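Local coordinates for BauA (Acinetobacter baumannii, PDB 6HCP), which takes up iron across the outer membrane as the TonB-dependent receptor for ferric preacinetobactin, a siderophore complex, at residues V260-G265 with Y637-N642. Residues are numbered along the deposited sequence; the frame is centred on the assembly and turned at random.
Sequences VSTAVG and YINAEN
Two loops beyond the strands of the TonB-dependent receptor's beta-barrel meet here, probably on its extracellular side, since the contact lies at the end of the barrel away from the C-terminus, which in this family is periplasmic. Segment 260-265 is on the way from strand 258-259 to strand 282-297; segment 637-642 is the connection between strands 622-637 and 645-662. They touch through two pairs of side chains. In the apolar pair, Val260 and Ile638 cross at about a right angle and meet methyl to methyl, Val260 CG2 lying 4.2 Å from Ile638 CG2. The branch with which Ile638 reaches across, CG2, is the one that stands anti to its backbone N. Leu690 touches both residues, so a third loop joins the packing, and beside it Asn689 OD1 accepts a hydrogen bond from Val260 N.

Further along, the methyl of Thr262 rests against the side-chain amide of Asn639, with Thr262 CG2 3.7 Å from Asn639 ND2; again the two side chains run roughly perpendicular. A chi1 of 60° folds the amide of Asn639 in between its own N and carbonyl carbon, with ND2 facing the Thr262 methyl and OD1 turned back into its own loop, where it accepts from the backbone N of Thr643 and of Leu644.

Each loop holds its own shape. Asn639 to Asn642 form a type I turn, and Asn639 O receives Asn642 ND2 at 3.1 Å, in the carbonyl plane; Asn642 N donates to the same oxygen. In the other loop Ser261 OG accepts from Val264 N in an ST motif, and Gly265 N bonds Ser261 O at 2.8 Å. With no hydrogen bond between the segments and only 92 Å² buried, two internally bonded turns lean on each other through three methyl groups and one amide nitrogen: the association is van der Waals in character.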
# COMPACT_ATOMS: atom_id res chain seq x y z
N VAL A 260 -17.72 24.98 -7.50
CA VAL A 260 -18.11 24.42 -8.76
C VAL A 260 -19.42 25.11 -9.19
O VAL A 260 -20.17 25.63 -8.36
CB VAL A 260 -18.27 22.89 -8.69
CG1 VAL A 260 -16.92 22.21 -8.59
CG2 VAL A 260 -19.16 22.44 -7.53
N SER A 261 -19.71 25.01 -10.49
CA SER A 261 -20.99 25.48 -11.06
C SER A 261 -21.70 24.31 -11.73
O SER A 261 -21.06 23.35 -12.16
CB SER A 261 -20.74 26.60 -12.04
OG SER A 261 -19.98 26.14 -13.15
N THR A 262 -23.00 24.50 -11.99
CA THR A 262 -23.75 23.53 -12.75
C THR A 262 -23.30 23.55 -14.22
O THR A 262 -23.31 22.53 -14.86
CB THR A 262 -25.26 23.78 -12.63
OG1 THR A 262 -25.51 25.12 -13.07
CG2 THR A 262 -25.77 23.62 -11.22
N ALA A 263 -22.89 24.72 -14.72
CA ALA A 263 -22.45 24.87 -16.12
C ALA A 263 -21.23 23.98 -16.37
O ALA A 263 -21.16 23.29 -17.37
CB ALA A 263 -22.15 26.32 -16.44
N VAL A 264 -20.31 23.93 -15.41
CA VAL A 264 -19.05 23.23 -15.63
C VAL A 264 -19.14 21.81 -15.06
O VAL A 264 -18.64 20.88 -15.66
CB VAL A 264 -17.89 24.01 -15.02
CG1 VAL A 264 -16.59 23.20 -15.02
CG2 VAL A 264 -17.72 25.35 -15.72
N GLY A 265 -19.71 21.66 -13.87
CA GLY A 265 -19.86 20.37 -13.23
C GLY A 265 -18.67 20.04 -12.34
O GLY A 265 -17.71 20.81 -12.25
N TYR A 637 -25.57 15.95 -1.60
CA TYR A 637 -25.81 17.04 -2.51
C TYR A 637 -24.86 18.18 -2.20
O TYR A 637 -24.57 18.52 -1.03
CB TYR A 637 -27.27 17.49 -2.46
CG TYR A 637 -28.19 16.51 -3.13
CD1 TYR A 637 -28.20 16.39 -4.51
CD2 TYR A 637 -28.89 15.56 -2.39
CE1 TYR A 637 -28.97 15.44 -5.14
CE2 TYR A 637 -29.65 14.59 -3.01
CZ TYR A 637 -29.74 14.57 -4.39
OH TYR A 637 -30.44 13.58 -5.02
N ILE A 638 -24.46 18.87 -3.27
CA ILE A 638 -23.51 19.97 -3.18
C ILE A 638 -24.24 21.32 -3.25
O ILE A 638 -23.74 22.32 -2.73
CB ILE A 638 -22.42 19.80 -4.27
CG1 ILE A 638 -21.61 18.53 -3.98
CG2 ILE A 638 -21.52 21.02 -4.38
CD1 ILE A 638 -21.04 18.44 -2.57
N ASN A 639 -25.44 21.33 -3.85
CA ASN A 639 -26.25 22.57 -3.87
C ASN A 639 -27.70 22.26 -3.51
O ASN A 639 -28.13 21.12 -3.55
CB ASN A 639 -26.18 23.31 -5.21
CG ASN A 639 -26.67 22.51 -6.41
OD1 ASN A 639 -27.31 21.47 -6.27
ND2 ASN A 639 -26.34 22.98 -7.60
N ALA A 640 -28.40 23.29 -3.05
CA ALA A 640 -29.76 23.16 -2.52
C ALA A 640 -30.75 22.88 -3.66
O ALA A 640 -31.84 22.37 -3.43
CB ALA A 640 -30.13 24.41 -1.75
N GLU A 641 -30.35 23.24 -4.89
CA GLU A 641 -31.11 22.90 -6.11
C GLU A 641 -31.05 21.39 -6.38
O GLU A 641 -31.85 20.87 -7.15
CB GLU A 641 -30.57 23.67 -7.32
CG GLU A 641 -30.77 25.17 -7.23
CD GLU A 641 -29.90 25.91 -6.22
OE1 GLU A 641 -28.75 25.45 -5.96
OE2 GLU A 641 -30.43 26.87 -5.58
N ASN A 642 -30.09 20.70 -5.75
CA ASN A 642 -29.89 19.26 -5.87
C ASN A 642 -29.57 18.88 -7.32
O ASN A 642 -29.87 17.77 -7.75
CB ASN A 642 -31.08 18.45 -5.36
CG ASN A 642 -31.30 18.45 -3.86
OD1 ASN A 642 -32.20 17.76 -3.40
ND2 ASN A 642 -30.52 19.19 -3.08